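Local coordinates for topoisomerase I-like protein (Leishmania donovani, PDB 2B9S) that probably relaxes supercoiled DNA as one subunit of a heterodimeric type IB topoisomerase, cutting one strand through a transient covalent link to the other subunit and resealing it, at residues 254-259 against 383-388; 261-266 against 284-289; 278-283 against 303-308. All coordinates share one frame; numbering follows the deposited sequence.

Overall arrangement
From the N terminus, the long helix 236-266 first supplies 254-259 and then, about two turns on, 261-266. Helix 272-287 follows, and interaction 2 (261-266 with 284-289) closes the short hairpin between the two helices. Interaction 3 starts inside that hairpin at 278-283 and ends beyond it, at the loop 303-308, so the two contacts cross along the chain. Interaction 1 joins 254-259 to 383-388, in the first turns of helix 384-400, and its span encloses both others. The three contacts also touch in space: Arg386 meets Ala288, Ile259 packs on Met281, and Asp266 on Ala278. Together they tie three helices and a loop of the catalytic core beside the vanadate site.

Interaction 1. Residues 254-259 against 383-388; sequences DKVDDI and KVFRTY. With VO4 (vanadate ion), chain F; nucleotides of chain C; nucleotides of chain A.
Val256 and Ile259 each set one methyl against an aromatic ring, one over a face and the other at an edge. Val256 CG2 lies over a face of Tyr388, offset toward the rim and 3.8 Å from Tyr388 CZ, a CH-pi contact. The Tyr388 ring gets there because its CG is anti to the backbone N (chi1 162°). Ile259 CG2 meets the edge of Phe385, 4.2 Å from Phe385 CZ. The axes of these short segments stay 12.5 Å apart, bridged without a hydrogen bond.

Lys383 runs the other way, spanning phosphates of two DNA chains. Its CB is 3.3 Å from OP1 of DC17 of chain C, which also accepts the Lys383 backbone N-H; CG passes the same oxygen and CD leaves it. Bends at chi3 and chi4 then bring CE to 3.5 Å from OP1 of DT10 of chain A, and NZ hydrogen-bonds that OP1 at 2.9 Å. One turn on, the edge of the Arg386 guanidinium meets the vanadate in plane: NH2 reaches O1 at 2.8 Å in a nearly straight bond (167°), while NE bonds Tyr22 OH of the other subunit. Arg290 and His429 also grip the vanadate.

Segment 383-388 thus turns Lys383 and Arg386 to DNA and vanadate, Phe385 and Tyr388 to helix 236-266, and Phe385 rests on Ile284 of helix 272-287.

Interaction 2. Residues 261-266 against 284-289; sequences ASYMED and IDRLAL
The hydrogen bond from Tyr263 to Asp285 is a polar bridge between two consecutive helices, joining the last turns of helix 236-266 to the C-terminal part of helix 272-287. The link is made by side chains alone: even the nearest CA atoms, those of Tyr263 and Asp285, are 10.5 Å apart, and the phenol spans most of that gap.

Tyr263 OH donates to Asp285 OD2 over 2.8 Å. The carboxylate oxygen lies at the edge of the ring, near its plane, whereas the ring and carboxylate planes are turned 71° from each other. The hydroxyl comes to OD2 from the anti side and 25° out of the carboxylate plane. Asp285 contributes to this meeting through an extended first torsion, with CG opposite its backbone N (chi1 174°), which carries the carboxylate out toward the incoming phenol.

Arg286, exposed, adds a second contact. Its CD passes 3.7 Å from Tyr263 OH; beyond CD the chain, bent at chi2 and chi3, turns off to the side. A water between Arg286 NH1 and Tyr263 OH donates to the hydroxyl at 3.2 Å and accepts a weak hydrogen bond from NH1. The body of the Tyr263 ring packs on Met281 and Tyr282 of the second helix.

The strongest partner of Asp285 is Arg260, whose NE forms a salt bridge with the same OD2. One buried oxygen is therefore gripped by a guanidinium and a phenol together, which would favour an ionised aspartate and a protonated tyrosine. The phenol oxygen in turn serves as donor to the carboxylate and acceptor from the water, so its polarity is met on both counts.

Interaction 3. Residues 278-283 against 303-308; sequences AVAMYF and VGCCSL
Cys305 points its sulfur at helix 272-287, against Ala280 and Phe283, which lie one turn apart on the same helical face. SG is anti to the Cys305 backbone N (chi1 -172°), and this extended rotamer projects it from the loop. It rests 3.8 Å from Ala280 CB and 4.0 Å from Phe283 CB, and is also close to the carbonyl of Ala280. Relative to the Phe283 ring the sulfur stands at the edge, near the ring plane.

One face of the ring is covered by Val279 O of its own helix, 3.4 Å above the plane and offset toward the rim. Leu308 approaches it obliquely, Leu308 CD1 being 4.4 Å from Phe283 CD2, so the loop touches the phenylalanine through two side chains. The turn 304-307 holds the loop in shape: Gly304 N donates to Ser307 OG at 3.1 Å, and Ser307 N to Gly304 O.

Around this apolar contact, Phe283 makes an edge-to-face stack with Phe323 of strand 320-326 and packs on Leu347 of helix 341-351. Ala280 touches Leu369 of helix 366-373, while backbone hydrogen bonds join Cys305 to Arg290 of the vanadate pocket and Val303 to Leu326 of that same strand.

Interaction 1. Residues 254-259 against 383-388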
loop_
_atom_site.group_PDB
_atom_site.type_symbol
_atom_site.label_atom_id
_atom_site.label_comp_id
_atom_site.label_asym_id
_atom_site.label_seq_id
_atom_site.Cartn_x
_atom_site.Cartn_y
_atom_site.Cartn_z
ATOM N N ASP D 254 -20.275 0.419 18.665
ATOM C CA ASP D 254 -20.922 0.518 19.959
ATOM C C ASP D 254 -20.303 1.566 20.877
ATOM O O ASP D 254 -20.952 2.002 21.829
ATOM C CB ASP D 254 -20.942 -0.856 20.652
ATOM C CG ASP D 254 -21.799 -1.880 19.902
ATOM O OD1 ASP D 254 -22.962 -1.557 19.531
ATOM O OD2 ASP D 254 -21.301 -3.011 19.683
ATOM N N LYS D 255 -19.061 1.972 20.612
ATOM C CA LYS D 255 -18.408 2.986 21.442
ATOM C C LYS D 255 -18.503 4.392 20.816
ATOM O O LYS D 255 -18.218 5.398 21.459
ATOM C CB LYS D 255 -16.960 2.585 21.755
ATOM N N VAL D 256 -18.964 4.446 19.576
ATOM C CA VAL D 256 -18.972 5.667 18.773
ATOM C C VAL D 256 -19.690 6.868 19.401
ATOM O O VAL D 256 -19.108 7.950 19.508
ATOM C CB VAL D 256 -19.441 5.365 17.328
ATOM C CG1 VAL D 256 -20.365 6.418 16.802
ATOM C CG2 VAL D 256 -18.244 5.226 16.423
ATOM N N ASP D 257 -20.933 6.664 19.833
ATOM C CA ASP D 257 -21.746 7.692 20.490
ATOM C C ASP D 257 -21.063 8.337 21.712
ATOM O O ASP D 257 -21.144 9.547 21.918
ATOM C CB ASP D 257 -23.092 7.083 20.900
ATOM C CG ASP D 257 -24.129 7.126 19.787
ATOM O OD1 ASP D 257 -23.774 6.994 18.594
ATOM O OD2 ASP D 257 -25.324 7.294 20.114
ATOM N N ASP D 258 -20.388 7.514 22.504
ATOM C CA ASP D 258 -19.703 7.947 23.715
ATOM C C ASP D 258 -18.427 8.744 23.412
ATOM O O ASP D 258 -17.941 9.511 24.261
ATOM C CB ASP D 258 -19.344 6.726 24.571
ATOM C CG ASP D 258 -20.500 5.712 24.698
ATOM O OD1 ASP D 258 -20.943 5.483 25.849
ATOM O OD2 ASP D 258 -20.953 5.130 23.668
ATOM N N ILE D 259 -17.880 8.534 22.211
ATOM C CA ILE D 259 -16.632 9.157 21.770
ATOM C C ILE D 259 -16.955 10.566 21.290
ATOM O O ILE D 259 -16.195 11.502 21.561
ATOM C CB ILE D 259 -15.939 8.308 20.639
ATOM C CG1 ILE D 259 -15.145 7.152 21.247
ATOM C CG2 ILE D 259 -15.019 9.160 19.769
ATOM C CD1 ILE D 259 -14.935 5.990 20.326
ATOM N N LYS D 383 -7.172 4.523 12.237
ATOM C CA LYS D 383 -7.420 3.821 10.970
ATOM C C LYS D 383 -8.707 3.027 11.081
ATOM O O LYS D 383 -9.378 2.773 10.081
ATOM C CB LYS D 383 -6.232 2.944 10.535
ATOM C CG LYS D 383 -6.060 1.616 11.304
ATOM C CD LYS D 383 -4.848 0.807 10.810
ATOM C CE LYS D 383 -5.175 -0.001 9.548
ATOM N NZ LYS D 383 -6.164 -1.132 9.792
ATOM N N VAL D 384 -9.054 2.673 12.319
ATOM C CA VAL D 384 -10.249 1.873 12.631
ATOM C C VAL D 384 -11.550 2.604 12.256
ATOM O O VAL D 384 -12.522 1.962 11.832
ATOM C CB VAL D 384 -10.261 1.404 14.140
ATOM C CG1 VAL D 384 -11.490 0.538 14.449
ATOM C CG2 VAL D 384 -8.999 0.640 14.479
ATOM N N PHE D 385 -11.566 3.935 12.400
ATOM C CA PHE D 385 -12.726 4.750 12.001
ATOM C C PHE D 385 -12.989 4.673 10.514
ATOM O O PHE D 385 -14.114 4.891 10.031
ATOM C CB PHE D 385 -12.519 6.214 12.386
ATOM C CG PHE D 385 -12.814 6.512 13.828
ATOM C CD1 PHE D 385 -11.821 6.380 14.791
ATOM C CD2 PHE D 385 -14.097 6.922 14.218
ATOM C CE1 PHE D 385 -12.091 6.666 16.138
ATOM C CE2 PHE D 385 -14.387 7.207 15.555
ATOM C CZ PHE D 385 -13.391 7.076 16.522
ATOM N N ARG D 386 -11.936 4.377 9.778
ATOM C CA ARG D 386 -12.010 4.350 8.335
ATOM C C ARG D 386 -12.655 3.024 7.885
ATOM O O ARG D 386 -13.521 3.010 6.999
ATOM C CB ARG D 386 -10.598 4.547 7.775
ATOM C CG ARG D 386 -10.544 5.234 6.476
ATOM C CD ARG D 386 -9.075 5.503 6.077
ATOM N NE ARG D 386 -8.938 5.406 4.633
ATOM C CZ ARG D 386 -9.261 6.367 3.783
ATOM N NH1 ARG D 386 -9.729 7.533 4.222
ATOM N NH2 ARG D 386 -9.076 6.179 2.488
ATOM N N THR D 387 -12.209 1.928 8.506
ATOM C CA THR D 387 -12.833 0.604 8.389
ATOM C C THR D 387 -14.296 0.634 8.848
ATOM O O THR D 387 -15.174 0.070 8.184
ATOM C CB THR D 387 -12.086 -0.452 9.257
ATOM O OG1 THR D 387 -10.689 -0.408 8.971
ATOM C CG2 THR D 387 -12.609 -1.860 8.989
ATOM N N TYR D 388 -14.528 1.267 9.998
ATOM C CA TYR D 388 -15.866 1.466 10.544
ATOM C C TYR D 388 -16.770 2.245 9.581
ATOM O O TYR D 388 -17.901 1.833 9.310
ATOM C CB TYR D 388 -15.794 2.170 11.909
ATOM C CG TYR D 388 -17.111 2.783 12.336
ATOM C CD1 TYR D 388 -18.121 1.997 12.911
ATOM C CD2 TYR D 388 -17.359 4.143 12.136
ATOM C CE1 TYR D 388 -19.340 2.551 13.271
ATOM C CE2 TYR D 388 -18.565 4.712 12.499
ATOM C CZ TYR D 388 -19.555 3.918 13.069
ATOM O OH TYR D 388 -20.756 4.496 13.437
HETATM V V VO4 F . -6.341 3.191 2.544
HETATM O O1 VO4 F . -7.634 3.923 1.642
HETATM O O2 VO4 F . -5.544 4.019 3.882
ATOM P P DC C 17 -3.258 4.643 12.859
ATOM O OP1 DC C 17 -4.591 4.045 13.118
ATOM O OP2 DC C 17 -3.043 6.053 13.165
ATOM O "O5'" DC C 17 -2.238 3.786 13.703
ATOM C "C5'" DC C 17 -2.228 2.369 13.708
ATOM C "C4'" DC C 17 -0.980 1.984 14.468
ATOM O "O4'" DC C 17 0.177 2.215 13.627
ATOM C "C3'" DC C 17 -0.719 2.794 15.741
ATOM O "O3'" DC C 17 -0.398 1.867 16.751
ATOM C "C2'" DC C 17 0.535 3.595 15.428
ATOM C "C1'" DC C 17 1.246 2.634 14.475
ATOM N N1 DC C 17 2.349 3.248 13.662
ATOM C C2 DC C 17 3.461 2.470 13.338
ATOM O O2 DC C 17 3.505 1.282 13.742
ATOM N N3 DC C 17 4.462 3.031 12.597
ATOM C C4 DC C 17 4.380 4.307 12.199
ATOM N N4 DC C 17 5.413 4.786 11.503
ATOM C C5 DC C 17 3.265 5.137 12.516
ATOM C C6 DC C 17 2.276 4.569 13.233
ATOM P P DT A 10 -5.971 -2.500 6.332
ATOM O OP1 DT A 10 -6.948 -1.727 7.093
ATOM O OP2 DT A 10 -6.297 -3.778 5.643
ATOM O "O5'" DT A 10 -5.399 -1.551 5.179
ATOM C "C5'" DT A 10 -5.311 -0.121 5.336
ATOM C "C4'" DT A 10 -4.814 0.508 4.056
ATOM O "O4'" DT A 10 -3.537 -0.041 3.655
ATOM C "C3'" DT A 10 -5.697 0.283 2.827
ATOM O "O3'" DT A 10 -5.852 1.520 2.202
ATOM C "C2'" DT A 10 -4.931 -0.648 1.895
ATOM C "C1'" DT A 10 -3.528 -0.187 2.229
ATOM N N1 DT A 10 -2.427 -1.115 1.891
ATOM C C2 DT A 10 -1.331 -0.610 1.209
ATOM O O2 DT A 10 -1.243 0.542 0.839
ATOM N N3 DT A 10 -0.338 -1.522 0.960
ATOM C C4 DT A 10 -0.328 -2.868 1.320
ATOM O O4 DT A 10 0.639 -3.585 1.045
ATOM C C5 DT A 10 -1.502 -3.341 2.014
ATOM C C7 DT A 10 -1.677 -4.807 2.343
ATOM C C6 DT A 10 -2.484 -2.451 2.284
#

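Interaction 2. Residues 261-266 against 284-289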
loop_
_atom_site.group_PDB
_atom_site.type_symbol
_atom_site.label_atom_id
_atom_site.label_comp_id
_atom_site.label_asym_id
_atom_site.label_seq_id
_atom_site.Cartn_x
_atom_site.Cartn_y
_atom_site.Cartn_z
ATOM N N ALA D 261 -19.693 12.376 22.146
ATOM C CA ALA D 261 -20.134 13.187 23.260
ATOM C C ALA D 261 -18.895 13.686 23.983
ATOM O O ALA D 261 -18.876 14.806 24.496
ATOM C CB ALA D 261 -21.019 12.362 24.201
ATOM N N SER D 262 -17.863 12.849 24.017
ATOM C CA SER D 262 -16.571 13.208 24.613
ATOM C C SER D 262 -15.838 14.325 23.848
ATOM O O SER D 262 -15.428 15.318 24.459
ATOM C CB SER D 262 -15.685 11.970 24.756
ATOM O OG SER D 262 -14.523 12.237 25.519
ATOM N N TYR D 263 -15.694 14.195 22.525
ATOM C CA TYR D 263 -15.027 15.267 21.766
ATOM C C TYR D 263 -15.861 16.546 21.615
ATOM O O TYR D 263 -15.301 17.641 21.486
ATOM C CB TYR D 263 -14.386 14.802 20.443
ATOM C CG TYR D 263 -15.287 14.398 19.272
ATOM C CD1 TYR D 263 -16.107 15.322 18.624
ATOM C CD2 TYR D 263 -15.246 13.092 18.764
ATOM C CE1 TYR D 263 -16.897 14.939 17.539
ATOM C CE2 TYR D 263 -16.011 12.708 17.669
ATOM C CZ TYR D 263 -16.829 13.627 17.063
ATOM O OH TYR D 263 -17.589 13.228 15.984
ATOM N N MET D 264 -17.183 16.413 21.671
ATOM C CA MET D 264 -18.053 17.597 21.656
ATOM C C MET D 264 -17.968 18.459 22.929
ATOM O O MET D 264 -18.195 19.666 22.884
ATOM C CB MET D 264 -19.495 17.225 21.320
ATOM C CG MET D 264 -19.776 17.240 19.835
ATOM S SD MET D 264 -21.390 16.544 19.509
ATOM C CE MET D 264 -20.973 15.068 18.564
ATOM N N GLU D 265 -17.643 17.824 24.051
ATOM C CA GLU D 265 -17.315 18.529 25.278
ATOM C C GLU D 265 -15.925 19.183 25.186
ATOM O O GLU D 265 -15.703 20.258 25.766
ATOM C CB GLU D 265 -17.403 17.581 26.484
ATOM N N ASP D 266 -15.004 18.542 24.455
ATOM C CA ASP D 266 -13.649 19.064 24.233
ATOM C C ASP D 266 -13.611 20.266 23.284
ATOM O O ASP D 266 -12.644 21.031 23.297
ATOM C CB ASP D 266 -12.720 17.990 23.675
ATOM C CG ASP D 266 -12.483 16.851 24.628
ATOM O OD1 ASP D 266 -12.643 17.026 25.859
ATOM O OD2 ASP D 266 -12.112 15.766 24.131
ATOM N N ILE D 284 -11.734 12.789 11.472
ATOM C CA ILE D 284 -11.445 11.364 11.272
ATOM C C ILE D 284 -12.730 10.522 11.366
ATOM O O ILE D 284 -12.956 9.609 10.552
ATOM C CB ILE D 284 -10.370 10.864 12.276
ATOM C CG1 ILE D 284 -9.010 11.514 11.970
ATOM C CG2 ILE D 284 -10.279 9.346 12.289
ATOM C CD1 ILE D 284 -7.946 11.299 13.032
ATOM N N ASP D 285 -13.569 10.856 12.346
ATOM C CA ASP D 285 -14.887 10.246 12.500
ATOM C C ASP D 285 -15.824 10.549 11.326
ATOM O O ASP D 285 -16.285 9.618 10.654
ATOM C CB ASP D 285 -15.525 10.685 13.824
ATOM C CG ASP D 285 -16.968 10.194 13.994
ATOM O OD1 ASP D 285 -17.435 9.329 13.224
ATOM O OD2 ASP D 285 -17.635 10.688 14.917
ATOM N N ARG D 286 -16.098 11.834 11.073
ATOM C CA ARG D 286 -17.186 12.199 10.152
ATOM C C ARG D 286 -16.795 12.118 8.687
ATOM O O ARG D 286 -17.635 11.806 7.841
ATOM C CB ARG D 286 -17.786 13.589 10.467
ATOM C CG ARG D 286 -18.313 13.816 11.887
ATOM C CD ARG D 286 -18.934 12.578 12.551
ATOM N NE ARG D 286 -20.178 12.102 11.942
ATOM C CZ ARG D 286 -21.331 11.922 12.594
ATOM N NH1 ARG D 286 -21.440 12.178 13.898
ATOM N NH2 ARG D 286 -22.390 11.477 11.934
ATOM N N LEU D 287 -15.520 12.391 8.402
ATOM C CA LEU D 287 -14.995 12.441 7.034
ATOM C C LEU D 287 -14.064 11.285 6.659
ATOM O O LEU D 287 -13.603 11.222 5.515
ATOM C CB LEU D 287 -14.246 13.767 6.796
ATOM C CG LEU D 287 -14.975 15.105 6.894
ATOM C CD1 LEU D 287 -14.006 16.189 6.545
ATOM C CD2 LEU D 287 -16.182 15.123 5.962
ATOM N N ALA D 288 -13.785 10.405 7.619
ATOM C CA ALA D 288 -12.848 9.269 7.477
ATOM C C ALA D 288 -11.463 9.633 6.903
ATOM O O ALA D 288 -10.943 8.923 6.049
ATOM C CB ALA D 288 -13.504 8.075 6.697
ATOM N N LEU D 289 -10.874 10.738 7.365
ATOM C CA LEU D 289 -9.499 11.084 6.965
ATOM C C LEU D 289 -8.485 10.121 7.590
ATOM O O LEU D 289 -8.685 9.607 8.713
ATOM C CB LEU D 289 -9.130 12.533 7.365
ATOM C CG LEU D 289 -10.010 13.716 6.918
ATOM C CD1 LEU D 289 -9.288 15.077 7.145
ATOM C CD2 LEU D 289 -10.498 13.595 5.483
HETATM O O HOH W 1 -20.269 14.708 15.224
#

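Interaction 3. Residues 278-283 against 303-308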
loop_
_atom_site.group_PDB
_atom_site.type_symbol
_atom_site.label_atom_id
_atom_site.label_comp_id
_atom_site.label_asym_id
_atom_site.label_seq_id
_atom_site.Cartn_x
_atom_site.Cartn_y
_atom_site.Cartn_z
ATOM N N ALA D 278 -9.918 17.376 19.517
ATOM C CA ALA D 278 -11.372 17.249 19.261
ATOM C C ALA D 278 -11.789 17.452 17.803
ATOM O O ALA D 278 -12.603 16.695 17.273
ATOM C CB ALA D 278 -12.145 18.220 20.165
ATOM N N VAL D 279 -11.261 18.492 17.162
ATOM C CA VAL D 279 -11.570 18.761 15.748
ATOM C C VAL D 279 -10.957 17.678 14.841
ATOM O O VAL D 279 -11.558 17.278 13.830
ATOM C CB VAL D 279 -11.136 20.203 15.345
ATOM C CG1 VAL D 279 -11.391 20.494 13.880
ATOM C CG2 VAL D 279 -11.870 21.236 16.221
ATOM N N ALA D 280 -9.779 17.181 15.226
ATOM C CA ALA D 280 -9.103 16.139 14.454
ATOM C C ALA D 280 -9.900 14.854 14.526
ATOM O O ALA D 280 -10.148 14.208 13.491
ATOM C CB ALA D 280 -7.673 15.930 14.934
ATOM N N MET D 281 -10.333 14.481 15.731
ATOM C CA MET D 281 -11.150 13.276 15.837
ATOM C C MET D 281 -12.556 13.430 15.234
ATOM O O MET D 281 -13.118 12.476 14.713
ATOM C CB MET D 281 -11.080 12.612 17.232
ATOM C CG MET D 281 -11.499 13.404 18.411
ATOM S SD MET D 281 -10.820 12.676 19.934
ATOM C CE MET D 281 -12.131 11.536 20.388
ATOM N N TYR D 282 -13.077 14.652 15.226
ATOM C CA TYR D 282 -14.279 14.981 14.476
ATOM C C TYR D 282 -14.123 14.750 12.961
ATOM O O TYR D 282 -15.033 14.201 12.316
ATOM C CB TYR D 282 -14.666 16.435 14.749
ATOM C CG TYR D 282 -15.785 16.969 13.881
ATOM C CD1 TYR D 282 -17.126 16.695 14.181
ATOM C CD2 TYR D 282 -15.506 17.767 12.770
ATOM C CE1 TYR D 282 -18.159 17.188 13.386
ATOM C CE2 TYR D 282 -16.525 18.263 11.966
ATOM C CZ TYR D 282 -17.858 17.975 12.282
ATOM O OH TYR D 282 -18.878 18.474 11.491
ATOM N N PHE D 283 -12.993 15.206 12.395
ATOM C CA PHE D 283 -12.675 14.980 10.984
ATOM C C PHE D 283 -12.490 13.507 10.646
ATOM O O PHE D 283 -13.000 13.051 9.640
ATOM C CB PHE D 283 -11.419 15.742 10.537
ATOM C CG PHE D 283 -11.616 17.225 10.381
ATOM C CD1 PHE D 283 -12.892 17.787 10.340
ATOM C CD2 PHE D 283 -10.517 18.058 10.240
ATOM C CE1 PHE D 283 -13.073 19.158 10.207
ATOM C CE2 PHE D 283 -10.680 19.424 10.083
ATOM C CZ PHE D 283 -11.972 19.977 10.068
ATOM N N VAL D 303 -0.474 14.979 2.939
ATOM C CA VAL D 303 -0.970 15.208 4.286
ATOM C C VAL D 303 -2.159 14.319 4.591
ATOM O O VAL D 303 -2.806 13.785 3.688
ATOM C CB VAL D 303 -1.337 16.714 4.512
ATOM C CG1 VAL D 303 -0.103 17.614 4.260
ATOM C CG2 VAL D 303 -2.508 17.133 3.610
ATOM N N GLY D 304 -2.410 14.138 5.876
ATOM C CA GLY D 304 -3.686 13.616 6.351
ATOM C C GLY D 304 -4.118 14.539 7.471
ATOM O O GLY D 304 -3.651 15.671 7.565
ATOM N N CYS D 305 -4.978 14.047 8.346
ATOM C CA CYS D 305 -5.633 14.906 9.325
ATOM C C CYS D 305 -4.675 15.799 10.157
ATOM O O CYS D 305 -4.720 17.019 10.050
ATOM C CB CYS D 305 -6.549 14.069 10.219
ATOM S SG CYS D 305 -7.521 15.106 11.273
ATOM N N CYS D 306 -3.804 15.174 10.948
ATOM C CA CYS D 306 -2.927 15.872 11.878
ATOM C C CYS D 306 -1.895 16.780 11.200
ATOM O O CYS D 306 -1.309 17.647 11.864
ATOM C CB CYS D 306 -2.228 14.880 12.821
ATOM S SG CYS D 306 -3.346 13.884 13.895
ATOM N N SER D 307 -1.685 16.603 9.894
ATOM C CA SER D 307 -0.702 17.415 9.160
ATOM C C SER D 307 -1.312 18.448 8.170
ATOM O O SER D 307 -0.592 19.078 7.383
ATOM C CB SER D 307 0.345 16.509 8.486
ATOM O OG SER D 307 -0.259 15.605 7.591
ATOM N N LEU D 308 -2.632 18.626 8.204
ATOM C CA LEU D 308 -3.260 19.664 7.372
ATOM C C LEU D 308 -2.668 21.037 7.690
ATOM O O LEU D 308 -2.408 21.358 8.837
ATOM C CB LEU D 308 -4.780 19.696 7.530
ATOM C CG LEU D 308 -5.565 18.448 7.119
ATOM C CD1 LEU D 308 -6.955 18.471 7.763
ATOM C CD2 LEU D 308 -5.630 18.267 5.578
#